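Local coordinates for protein EST1E (Clostridium proteoclasticum, PDB 2WTM) that hydrolyses esters, including feruloyl esters, as a promiscuous feruloyl esterase of the alpha/beta-hydrolase fold, at residues Asp183-Tyr188 / Val209-Gln214; Gly110-Met115 / Met136-Ala141; Ile129-Ala134 / Glu239-Phe244. All coordinates share one frame; numbering follows the deposited sequence.

Interaction 1: Asp183-Tyr188 / Val209-Gln214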
ATOM      1  N   ASP A 183       2.415  14.480   1.070  1.00 11.19           N
ATOM      2  CA  ASP A 183       1.261  14.352   1.988  1.00 12.45           C
ATOM      3  C   ASP A 183       1.737  13.851   3.357  1.00 12.60           C
ATOM      4  O   ASP A 183       1.295  14.310   4.421  1.00 13.28           O
ATOM      5  CB  ASP A 183       0.207  13.400   1.463  1.00 12.58           C
ATOM      6  CG  ASP A 183      -0.583  13.946   0.334  1.00 17.76           C
ATOM      7  OD1 ASP A 183      -0.360  15.112  -0.080  1.00 20.73           O
ATOM      8  OD2 ASP A 183      -1.392  13.156  -0.175  1.00 16.85           O
ATOM      9  N   PHE A 184       2.598  12.845   3.302  1.00 11.27           N
ATOM     10  CA  PHE A 184       3.132  12.244   4.534  1.00 10.58           C
ATOM     11  C   PHE A 184       4.096  13.199   5.282  1.00 11.65           C
ATOM     12  O   PHE A 184       4.158  13.177   6.505  1.00 13.03           O
ATOM     13  CB  PHE A 184       3.896  10.905   4.253  1.00 11.01           C
ATOM     14  CG  PHE A 184       3.069   9.817   3.622  1.00  8.61           C
ATOM     15  CD1 PHE A 184       2.654   8.764   4.364  1.00  7.16           C
ATOM     16  CD2 PHE A 184       2.637   9.888   2.303  1.00  9.49           C
ATOM     17  CE1 PHE A 184       1.926   7.711   3.822  1.00  9.28           C
ATOM     18  CE2 PHE A 184       1.932   8.836   1.719  1.00  8.81           C
ATOM     19  CZ  PHE A 184       1.561   7.756   2.494  1.00  7.80           C
ATOM     20  N   VAL A 185       4.868  13.958   4.540  1.00 10.71           N
ATOM     21  CA  VAL A 185       5.731  14.983   5.153  1.00 11.22           C
ATOM     22  C   VAL A 185       4.851  15.997   5.901  1.00 13.63           C
ATOM     23  O   VAL A 185       5.112  16.357   7.057  1.00 13.04           O
ATOM     24  CB  VAL A 185       6.606  15.673   4.121  1.00 11.94           C
ATOM     25  CG1 VAL A 185       7.322  16.878   4.697  1.00 12.06           C
ATOM     26  CG2 VAL A 185       7.618  14.675   3.536  1.00 12.66           C
ATOM     27  N   ASP A 186       3.809  16.453   5.228  1.00 13.69           N
ATOM     28  CA  ASP A 186       2.924  17.410   5.867  1.00 15.73           C
ATOM     29  C   ASP A 186       2.255  16.910   7.134  1.00 15.35           C
ATOM     30  O   ASP A 186       1.914  17.711   8.044  1.00 18.24           O
ATOM     31  CB  ASP A 186       1.822  17.811   4.862  1.00 16.04           C
ATOM     32  CG  ASP A 186       2.259  18.885   3.909  1.00 22.89           C
ATOM     33  OD1 ASP A 186       3.357  19.519   4.060  1.00 28.00           O
ATOM     34  OD2 ASP A 186       1.460  19.104   2.962  1.00 27.69           O
ATOM     35  N   LYS A 187       1.987  15.619   7.216  1.00 14.81           N
ATOM     36  CA  LYS A 187       1.289  15.074   8.349  1.00 15.61           C
ATOM     37  C   LYS A 187       2.144  14.855   9.574  1.00 17.41           C
ATOM     38  O   LYS A 187       1.579  14.862  10.693  1.00 19.48           O
ATOM     39  CB  LYS A 187       0.559  13.810   7.974  1.00 16.05           C
ATOM     40  CG  LYS A 187      -0.616  14.059   7.055  1.00 21.00           C
ATOM     41  CD  LYS A 187      -1.638  15.017   7.643  1.00 27.34           C
ATOM     42  CE  LYS A 187      -2.252  14.490   8.907  1.00 32.44           C
ATOM     43  NZ  LYS A 187      -3.440  15.306   9.351  1.00 32.65           N
ATOM     44  N   TYR A 188       3.472  14.728   9.408  1.00 14.04           N
ATOM     45  CA  TYR A 188       4.301  14.403  10.569  1.00 14.42           C
ATOM     46  C   TYR A 188       4.998  15.669  11.014  1.00 14.25           C
ATOM     47  O   TYR A 188       5.976  16.096  10.412  1.00 15.13           O
ATOM     48  CB  TYR A 188       5.323  13.296  10.226  1.00 12.72           C
ATOM     49  CG  TYR A 188       6.047  12.823  11.486  1.00 12.28           C
ATOM     50  CD1 TYR A 188       5.449  11.883  12.324  1.00 11.75           C
ATOM     51  CD2 TYR A 188       7.297  13.357  11.836  1.00 13.39           C
ATOM     52  CE1 TYR A 188       6.108  11.438  13.497  1.00 11.48           C
ATOM     53  CE2 TYR A 188       7.915  12.943  12.990  1.00 10.11           C
ATOM     54  CZ  TYR A 188       7.316  11.995  13.800  1.00  9.98           C
ATOM     55  OH  TYR A 188       7.892  11.577  14.990  1.00 14.41           O
ATOM     56  N   VAL A 209      17.381  18.535   1.232  1.00 15.57           N
ATOM     57  CA  VAL A 209      17.253  19.961   1.513  1.00 16.46           C
ATOM     58  C   VAL A 209      15.801  20.409   1.370  1.00 16.25           C
ATOM     59  O   VAL A 209      15.270  21.053   2.270  1.00 17.72           O
ATOM     60  CB  VAL A 209      18.185  20.831   0.607  1.00 16.64           C
ATOM     61  CG1 VAL A 209      18.004  22.314   0.908  1.00 19.14           C
ATOM     62  CG2 VAL A 209      19.647  20.380   0.756  1.00 17.57           C
ATOM     63  N   ALA A 210      15.139  20.042   0.254  1.00 15.87           N
ATOM     64  CA  ALA A 210      13.770  20.450   0.021  1.00 16.73           C
ATOM     65  C   ALA A 210      12.805  19.875   1.058  1.00 16.61           C
ATOM     66  O   ALA A 210      11.983  20.599   1.672  1.00 17.69           O
ATOM     67  CB  ALA A 210      13.353  20.022  -1.377  1.00 18.66           C
ATOM     68  N   PHE A 211      12.866  18.548   1.281  1.00 17.81           N
ATOM     69  CA  PHE A 211      11.975  17.953   2.272  1.00 15.65           C
ATOM     70  C   PHE A 211      12.203  18.528   3.682  1.00 14.87           C
ATOM     71  O   PHE A 211      11.273  18.747   4.428  1.00 14.08           O
ATOM     72  CB  PHE A 211      11.987  16.400   2.261  1.00 16.17           C
ATOM     73  CG  PHE A 211      11.271  15.824   1.075  1.00 15.47           C
ATOM     74  CD1 PHE A 211       9.918  15.997   0.938  1.00 16.61           C
ATOM     75  CD2 PHE A 211      11.973  15.102   0.114  1.00 17.96           C
ATOM     76  CE1 PHE A 211       9.248  15.431  -0.195  1.00 16.81           C
ATOM     77  CE2 PHE A 211      11.340  14.575  -1.018  1.00 16.43           C
ATOM     78  CZ  PHE A 211       9.984  14.741  -1.160  1.00 17.35           C
ATOM     79  N   SER A 212      13.445  18.815   4.035  1.00 15.30           N
ATOM     80  CA  SER A 212      13.734  19.403   5.351  1.00 16.19           C
ATOM     81  C   SER A 212      13.040  20.731   5.573  1.00 16.50           C
ATOM     82  O   SER A 212      12.781  21.105   6.702  1.00 16.72           O
ATOM     83  CB  SER A 212      15.224  19.567   5.596  1.00 17.07           C
ATOM     84  OG  SER A 212      15.854  20.667   4.881  1.00 18.13           O
ATOM     85  N   LYS A 213      12.831  21.478   4.502  1.00 17.54           N
ATOM     86  CA  LYS A 213      12.137  22.755   4.595  1.00 18.46           C
ATOM     87  C   LYS A 213      10.637  22.562   4.631  1.00 18.84           C
ATOM     88  O   LYS A 213       9.936  23.374   5.217  1.00 18.83           O
ATOM     89  CB  LYS A 213      12.554  23.662   3.433  1.00 18.97           C
ATOM     90  CG  LYS A 213      14.060  23.981   3.475  1.00 20.96           C
ATOM     91  CD  LYS A 213      14.495  25.008   2.498  1.00 23.79           C
ATOM     92  CE  LYS A 213      15.992  24.898   2.126  1.00 27.74           C
ATOM     93  NZ  LYS A 213      16.919  25.115   3.259  1.00 34.73           N
ATOM     94  N   GLN A 214      10.135  21.460   4.049  1.00 18.31           N
ATOM     95  CA  GLN A 214       8.713  21.187   4.072  1.00 17.20           C
ATOM     96  C   GLN A 214       8.173  20.774   5.438  1.00 16.70           C
ATOM     97  O   GLN A 214       7.049  21.124   5.848  1.00 17.69           O
ATOM     98  CB  GLN A 214       8.369  20.119   3.043  1.00 17.40           C
ATOM     99  CG  GLN A 214       6.912  20.032   2.852  1.00 18.18           C
ATOM    100  CD  GLN A 214       6.470  18.868   2.034  1.00 20.83           C
ATOM    101  OE1 GLN A 214       7.223  18.371   1.160  1.00 22.15           O
ATOM    102  NE2 GLN A 214       5.192  18.502   2.223  1.00 19.77           N
TER
HETATM  103  O   HOH W   1       4.741  20.315   6.867  1.00 34.03           O

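Interaction 2: Gly110-Met115 / Met136-Ala141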
ATOM      1  N   GLY A 110      14.641   2.701   3.252  1.00  9.00           N
ATOM      2  CA  GLY A 110      14.167   2.620   4.619  1.00 10.36           C
ATOM      3  C   GLY A 110      13.854   3.964   5.235  1.00  8.52           C
ATOM      4  O   GLY A 110      12.988   4.081   6.068  1.00  8.81           O
ATOM      5  N   GLY A 111      14.560   4.990   4.761  1.00  9.10           N
ATOM      6  CA  GLY A 111      14.384   6.375   5.210  1.00  9.92           C
ATOM      7  C   GLY A 111      13.090   6.901   4.642  1.00  7.80           C
ATOM      8  O   GLY A 111      12.268   7.461   5.398  1.00  9.00           O
ATOM      9  N   LEU A 112      12.868   6.677   3.339  1.00  8.12           N
ATOM     10  CA  LEU A 112      11.551   6.918   2.764  1.00  9.21           C
ATOM     11  C   LEU A 112      10.437   6.187   3.527  1.00  8.74           C
ATOM     12  O   LEU A 112       9.430   6.761   3.956  1.00  8.03           O
ATOM     13  CB  LEU A 112      11.507   6.533   1.316  1.00  9.96           C
ATOM     14  CG  LEU A 112      10.088   6.572   0.643  1.00  8.14           C
ATOM     15  CD1 LEU A 112       9.387   7.923   0.677  1.00 10.87           C
ATOM     16  CD2 LEU A 112      10.209   5.937  -0.757  1.00 10.43           C
ATOM     17  N   SER A 113      10.657   4.884   3.772  1.00 10.24           N
ATOM     18  CA  SER A 113       9.653   4.052   4.405  1.00  9.57           C
ATOM     19  C   SER A 113       9.235   4.576   5.789  1.00  9.01           C
ATOM     20  O   SER A 113       8.032   4.588   6.166  1.00  9.54           O
ATOM     21  CB  SER A 113      10.164   2.617   4.452  1.00  9.23           C
ATOM     22  OG  SER A 113      10.245   2.043   3.155  1.00  7.48           O
ATOM     23  N   VAL A 114      10.228   4.968   6.618  1.00  8.92           N
ATOM     24  CA  VAL A 114       9.910   5.592   7.864  1.00  8.61           C
ATOM     25  C   VAL A 114       9.257   6.988   7.810  1.00  7.70           C
ATOM     26  O   VAL A 114       8.372   7.317   8.610  1.00  8.71           O
ATOM     27  CB  VAL A 114      11.060   5.447   8.918  1.00  9.27           C
ATOM     28  CG1 VAL A 114      11.397   3.965   9.239  1.00 12.12           C
ATOM     29  CG2 VAL A 114      12.273   6.243   8.567  1.00 11.14           C
ATOM     30  N   MET A 115       9.646   7.771   6.802  1.00  8.76           N
ATOM     31  CA  MET A 115       8.868   8.983   6.570  1.00  8.07           C
ATOM     32  C   MET A 115       7.361   8.685   6.410  1.00  8.51           C
ATOM     33  O   MET A 115       6.520   9.370   6.943  1.00  9.20           O
ATOM     34  CB  MET A 115       9.401   9.756   5.372  1.00  8.44           C
ATOM     35  CG  MET A 115      10.839  10.306   5.596  1.00 11.64           C
ATOM     36  SD  MET A 115      11.633  10.942   4.108  1.00 11.31           S
ATOM     37  CE  MET A 115      10.559  12.302   3.619  1.00  9.47           C
ATOM     38  N   MET A 136      12.573  10.639  -3.193  1.00 11.60           N
ATOM     39  CA  MET A 136      12.120  10.928  -4.588  1.00 12.81           C
ATOM     40  C   MET A 136      11.688   9.659  -5.337  1.00 12.04           C
ATOM     41  O   MET A 136      11.239   9.770  -6.497  1.00 11.09           O
ATOM     42  CB  MET A 136      13.206  11.685  -5.391  1.00 13.02           C
ATOM     43  CG  MET A 136      13.669  12.976  -4.796  1.00 19.01           C
ATOM     44  SD  MET A 136      12.327  14.116  -4.735  1.00 24.85           S
ATOM     45  CE  MET A 136      11.999  14.256  -6.477  1.00 27.05           C
ATOM     46  N   ILE A 137      11.790   8.446  -4.755  1.00 10.63           N
ATOM     47  CA  ILE A 137      11.430   7.250  -5.540  1.00 10.13           C
ATOM     48  C   ILE A 137      10.048   7.407  -6.199  1.00 10.12           C
ATOM     49  O   ILE A 137       9.911   7.083  -7.361  1.00 12.07           O
ATOM     50  CB  ILE A 137      11.602   5.952  -4.720  1.00  9.94           C
ATOM     51  CG1 ILE A 137      13.102   5.575  -4.729  1.00 11.60           C
ATOM     52  CG2 ILE A 137      10.728   4.845  -5.302  1.00 11.56           C
ATOM     53  CD1 ILE A 137      13.429   4.429  -3.854  1.00 12.89           C
ATOM     54  N   PRO A 138       8.998   7.811  -5.439  1.00 10.22           N
ATOM     55  CA  PRO A 138       7.635   7.870  -6.111  1.00 10.81           C
ATOM     56  C   PRO A 138       7.574   8.877  -7.223  1.00 10.03           C
ATOM     57  O   PRO A 138       7.044   8.499  -8.304  1.00  9.51           O
ATOM     58  CB  PRO A 138       6.663   8.125  -4.952  1.00 10.04           C
ATOM     59  CG  PRO A 138       7.475   7.560  -3.723  1.00 10.25           C
ATOM     60  CD  PRO A 138       8.906   7.965  -3.970  1.00 10.53           C
ATOM     61  N   GLU A 139       8.106  10.050  -7.013  1.00 11.81           N
ATOM     62  CA  GLU A 139       8.001  11.115  -8.072  1.00 12.23           C
ATOM     63  C   GLU A 139       8.788  10.635  -9.304  1.00 14.02           C
ATOM     64  O   GLU A 139       8.308  10.663 -10.456  1.00 12.03           O
ATOM     65  CB  GLU A 139       8.465  12.462  -7.569  1.00 14.13           C
ATOM     66  CG  GLU A 139       8.627  13.454  -8.686  1.00 16.43           C
ATOM     67  CD  GLU A 139       9.025  14.867  -8.250  1.00 21.13           C
ATOM     68  OE1 GLU A 139       9.050  15.236  -7.053  1.00 27.58           O
ATOM     69  OE2 GLU A 139       9.360  15.624  -9.179  1.00 34.57           O
ATOM     70  N   ILE A 140       9.976  10.094  -9.072  1.00 12.99           N
ATOM     71  CA  ILE A 140      10.826   9.685 -10.171  1.00 12.19           C
ATOM     72  C   ILE A 140      10.245   8.483 -10.880  1.00 11.96           C
ATOM     73  O   ILE A 140      10.308   8.405 -12.083  1.00 14.06           O
ATOM     74  CB  ILE A 140      12.259   9.514  -9.703  1.00 14.39           C
ATOM     75  CG1 ILE A 140      12.848  10.830  -9.196  1.00 15.49           C
ATOM     76  CG2 ILE A 140      13.150   8.883 -10.737  1.00 16.12           C
ATOM     77  CD1 ILE A 140      12.700  11.980 -10.148  1.00 23.79           C
ATOM     78  N   ALA A 141       9.560   7.579 -10.159  1.00 11.25           N
ATOM     79  CA  ALA A 141       8.870   6.473 -10.770  1.00 11.16           C
ATOM     80  C   ALA A 141       7.762   6.947 -11.715  1.00 10.43           C
ATOM     81  O   ALA A 141       7.526   6.343 -12.781  1.00 10.63           O
ATOM     82  CB  ALA A 141       8.318   5.527  -9.721  1.00 11.34           C
TER

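Interaction 3: Ile129-Ala134 / Glu239-Phe244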
ATOM      1  N   ILE A 129      14.010   9.839  12.150  1.00 12.53           N
ATOM      2  CA  ILE A 129      15.350  10.009  11.573  1.00 12.42           C
ATOM      3  C   ILE A 129      15.532   9.362  10.202  1.00 12.05           C
ATOM      4  O   ILE A 129      15.963   8.223  10.116  1.00 11.45           O
ATOM      5  CB  ILE A 129      16.423   9.469  12.542  1.00 13.76           C
ATOM      6  CG1 ILE A 129      16.185  10.074  13.924  1.00 13.46           C
ATOM      7  CG2 ILE A 129      17.790   9.879  12.012  1.00 14.55           C
ATOM      8  CD1 ILE A 129      17.099   9.513  14.971  1.00 15.97           C
ATOM      9  N   PRO A 130      15.228  10.100   9.126  1.00 10.52           N
ATOM     10  CA  PRO A 130      15.515   9.555   7.802  1.00 11.22           C
ATOM     11  C   PRO A 130      16.967   9.810   7.429  1.00 11.87           C
ATOM     12  O   PRO A 130      17.358  10.952   7.248  1.00 13.14           O
ATOM     13  CB  PRO A 130      14.509  10.304   6.915  1.00 10.46           C
ATOM     14  CG  PRO A 130      13.570  10.942   7.849  1.00 11.34           C
ATOM     15  CD  PRO A 130      14.438  11.313   9.021  1.00 11.55           C
ATOM     16  N   LEU A 131      17.704   8.743   7.196  1.00 11.87           N
ATOM     17  CA  LEU A 131      19.123   8.786   6.838  1.00 11.69           C
ATOM     18  C   LEU A 131      19.251   8.659   5.298  1.00 10.55           C
ATOM     19  O   LEU A 131      18.818   7.642   4.771  1.00 11.61           O
ATOM     20  CB  LEU A 131      19.862   7.681   7.563  1.00 12.45           C
ATOM     21  CG  LEU A 131      19.821   7.716   9.064  1.00 14.45           C
ATOM     22  CD1 LEU A 131      20.308   6.417   9.709  1.00 18.87           C
ATOM     23  CD2 LEU A 131      20.501   8.933   9.658  1.00 15.10           C
ATOM     24  N   SER A 132      19.683   9.757   4.602  1.00 10.81           N
ATOM     25  CA  SER A 132      19.762   9.787   3.139  1.00 11.41           C
ATOM     26  C   SER A 132      18.529   9.156   2.507  1.00 10.38           C
ATOM     27  O   SER A 132      18.628   8.223   1.687  1.00 11.97           O
ATOM     28  CB  SER A 132      21.056   9.061   2.712  1.00 12.45           C
ATOM     29  OG  SER A 132      22.196   9.714   3.376  1.00 13.52           O
ATOM     30  N   PRO A 133      17.352   9.691   2.893  1.00 11.61           N
ATOM     31  CA  PRO A 133      16.129   9.016   2.462  1.00 10.71           C
ATOM     32  C   PRO A 133      15.913   9.045   0.979  1.00 11.17           C
ATOM     33  O   PRO A 133      16.166  10.088   0.347  1.00 12.31           O
ATOM     34  CB  PRO A 133      15.060   9.798   3.190  1.00 11.48           C
ATOM     35  CG  PRO A 133      15.630  11.148   3.401  1.00 11.55           C
ATOM     36  CD  PRO A 133      17.040  10.907   3.680  1.00 11.13           C
ATOM     37  N   ALA A 134      15.531   7.936   0.395  1.00 10.07           N
ATOM     38  CA  ALA A 134      15.226   7.882  -1.037  1.00 10.53           C
ATOM     39  C   ALA A 134      13.837   8.426  -1.301  1.00 10.39           C
ATOM     40  O   ALA A 134      13.015   7.748  -1.959  1.00 10.75           O
ATOM     41  CB  ALA A 134      15.351   6.435  -1.554  1.00  9.78           C
ATOM     42  N   GLU A 239      27.266  10.901  15.406  1.00 16.86           N
ATOM     43  CA  GLU A 239      27.210  12.041  16.350  1.00 18.26           C
ATOM     44  C   GLU A 239      25.952  12.894  16.186  1.00 17.41           C
ATOM     45  O   GLU A 239      25.392  13.410  17.151  1.00 17.92           O
ATOM     46  CB  GLU A 239      28.463  12.926  16.236  1.00 20.30           C
ATOM     47  CG  GLU A 239      29.633  12.423  17.033  1.00 26.92           C
ATOM     48  CD  GLU A 239      29.274  12.152  18.510  1.00 32.90           C
ATOM     49  OE1 GLU A 239      28.884  13.082  19.290  1.00 33.72           O
ATOM     50  OE2 GLU A 239      29.333  10.948  18.840  1.00 39.18           O
ATOM     51  N   ALA A 240      25.462  12.990  14.954  1.00 15.63           N
ATOM     52  CA  ALA A 240      24.275  13.828  14.757  1.00 16.10           C
ATOM     53  C   ALA A 240      23.016  13.146  15.332  1.00 15.26           C
ATOM     54  O   ALA A 240      22.163  13.752  15.951  1.00 15.26           O
ATOM     55  CB  ALA A 240      24.102  14.111  13.305  1.00 16.16           C
ATOM     56  N   VAL A 241      22.942  11.839  15.109  1.00 15.74           N
ATOM     57  CA  VAL A 241      21.863  11.004  15.653  1.00 15.96           C
ATOM     58  C   VAL A 241      21.890  11.055  17.182  1.00 14.68           C
ATOM     59  O   VAL A 241      20.888  11.261  17.826  1.00 14.35           O
ATOM     60  CB  VAL A 241      22.012   9.544  15.150  1.00 15.88           C
ATOM     61  CG1 VAL A 241      21.137   8.567  15.927  1.00 16.50           C
ATOM     62  CG2 VAL A 241      21.719   9.473  13.625  1.00 15.24           C
ATOM     63  N   LYS A 242      23.079  10.936  17.740  1.00 15.84           N
ATOM     64  CA  LYS A 242      23.257  10.987  19.180  1.00 17.03           C
ATOM     65  C   LYS A 242      22.793  12.291  19.798  1.00 16.53           C
ATOM     66  O   LYS A 242      22.017  12.280  20.728  1.00 17.32           O
ATOM     67  CB  LYS A 242      24.717  10.718  19.508  1.00 16.99           C
ATOM     68  CG  LYS A 242      25.001  10.703  21.002  1.00 18.41           C
ATOM     69  CD  LYS A 242      26.533  10.795  21.288  1.00 18.66           C
ATOM     70  CE  LYS A 242      26.841  10.308  22.699  1.00 22.20           C
ATOM     71  NZ  LYS A 242      28.321  10.409  23.055  1.00 19.02           N
ATOM     72  N   GLU A 243      23.222  13.425  19.240  1.00 18.33           N
ATOM     73  CA  GLU A 243      22.858  14.733  19.825  1.00 19.94           C
ATOM     74  C   GLU A 243      21.346  15.028  19.721  1.00 17.68           C
ATOM     75  O   GLU A 243      20.662  15.424  20.638  1.00 17.31           O
ATOM     76  CB  GLU A 243      23.624  15.850  19.122  1.00 21.03           C
ATOM     77  CG  GLU A 243      25.128  15.897  19.578  1.00 26.18           C
ATOM     78  CD  GLU A 243      26.020  16.933  18.845  1.00 28.09           C
ATOM     79  OE1 GLU A 243      25.471  17.940  18.259  1.00 39.69           O
ATOM     80  OE2 GLU A 243      27.283  16.710  18.870  1.00 35.20           O
ATOM     81  N   PHE A 244      20.782  14.544  18.474  1.00 15.63           N
ATOM     82  CA  PHE A 244      19.375  14.777  18.306  1.00 15.53           C
ATOM     83  C   PHE A 244      18.532  13.962  19.253  1.00 15.47           C
ATOM     84  O   PHE A 244      17.534  14.444  19.802  1.00 15.88           O
ATOM     85  CB  PHE A 244      19.029  14.497  16.803  1.00 15.46           C
ATOM     86  CG  PHE A 244      17.555  14.453  16.500  1.00 15.75           C
ATOM     87  CD1 PHE A 244      16.849  15.600  16.292  1.00 18.81           C
ATOM     88  CD2 PHE A 244      16.899  13.250  16.410  1.00 16.56           C
ATOM     89  CE1 PHE A 244      15.486  15.541  15.965  1.00 16.52           C
ATOM     90  CE2 PHE A 244      15.528  13.180  16.128  1.00 14.81           C
ATOM     91  CZ  PHE A 244      14.852  14.354  15.882  1.00 16.17           C
TER

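Interaction 1: Asp183-Tyr188 / Val209-Gln214
Val185 and Gln214 bring helices 183-187 and 209-214 closest, with their CA atoms 7.0 Å apart; the axes of these segments pass at 10.1 Å and their N-to-C directions diverge by 43°. The interface is apolar on its inner side and polar on its outer side. Val185 aims its CB at the other helix and divides its methyl groups between two partners. With CG1 anti to the backbone N (chi1 170°), that methyl lies against the amide carbon CD of Gln214 at 3.4 Å, while CG2 meets CD1 of the Phe211 ring at 3.7 Å, approaching it obliquely. Phe211 starts out to the side of the contact, and only the end of its side chain swings in; beyond Val185 its ring also packs on Val181 and Met136. Gln214 stretches its extended chain across Val185 to the next residue, where NE2 donates to Asp186 OD1 at 2.8 Å. The donor N-H is nearly straight on its acceptor (167°), and OD1 lies in the amide plane of Gln214; the two flat groups are steeply inclined to each other, and NE2 meets OD1 from above the carboxylate plane. NE2 has a second, weak bond to Glu182 O, which helps fix the amide's rotation. A water molecule lies 2.6 Å from the backbone O of Gln214 and also within reach of Asp186 OD1. On the far side of helix 181-187 the second subunit packs on Phe184, and its Glu154 forms a salt bridge with Lys187. Such neighbouring helices, one leading into strand 192-197 and the other crossing from it to strand 218-223, are a regular feature of the alpha/beta-hydrolase fold, whose central sheet they flank.

Interaction 2: Gly110-Met115 / Met136-Ala141
Leu112 lies in the helix that leaves the probable nucleophile elbow of this alpha/beta-hydrolase fold, and it meets Ile137 and Pro138 in the first turn of helix 137-143, which opens the excursion between strands 125-131 and 192-197. The backbones stay well apart, the nearest CA atoms being those of Leu112 and Ile137 at 8.3 Å, so one leucine side chain does the bridging. CG of Leu112 is anti to the backbone N (chi1 172°), which carries CG out toward helix 137-143. Val181 and Leu79 pack around the same leucine, and Val181 also touches Pro138, so the side chains meeting at this junction are apolar. Pro138 sits in the first turn, where a nitrogen without a hydrogen costs no helical bond; the i to i-4 bonds begin with Ile140 N to Met136 O, 2.9 Å. The side chain of Ile137 lies about 6 Å from a bound phosphate ion and close to the probable Ser-His-Asp triad, which sets the contact beside the likely active site. Leu112 CD2 does the touching: it comes 4.2 Å from Ile137 CB and, tip to tip, 4.0 Å from Pro138 CD.

Interaction 3: Ile129-Ala134 / Glu239-Phe244
Phe244 N bonds to Ala240 O at 3.0 Å, an ordinary helical bond that holds the aromatic residue one turn beyond Ala240, on the face of the helix that carries Val241; between the segments themselves every contact is apolar. Ile129 and Phe244 lie alongside each other, pointing opposite ways, with Ile129 CG1 3.9 Å from CE2 of the ring and its terminal CD1 4.0 Å from CD2. Ile129 CG1 comes to the ring obliquely. Phe244 reaches the strand because its CG is anti to the backbone N (chi1 170°). Val241 serves two residues: CG1 approaches Ile129 CD1 at 4.3 Å, and CG2 meets Leu131 CD2 at 4.2 Å, the valine and leucine crossing at about a right angle. Leu131 CB points along the contact, and only the end of the side chain bends in. Strand 129-131 and helix 239-244 run nearly antiparallel, at 174°, with axes 11.0 Å apart. Strand 125-131 lies in the sheet between strands 99-107 and 192-197; helix 234-249 packs on this face beside helix 43-54, whose Leu52 touches Val241 and whose Val48 touches Leu131, while Leu193 of strand 192-197 adds to the packing on Phe244.

Both segments of interaction 2 precede those of interaction 1; interaction 3 starts between the two segments of interaction 2 and ends after interaction 1. Interactions 1 and 2 have centres 12 Å apart and touch, Met115 CE lying 3.8 Å from Val185 CG2 and Met136 SD 3.9 Å from Phe211 CE2. Interaction 3, centred about 15 Å from interaction 1 and 16 Å from interaction 2, joins strand 125-131 to helix 234-249. Its segment 129-134 touches interaction 2 where Met115 packs on Pro130 and Pro133, and interaction 1 joins through interaction 2. Ile137 of interaction 2 and Leu131 of interaction 3 lie near the probable catalytic triad without touching it.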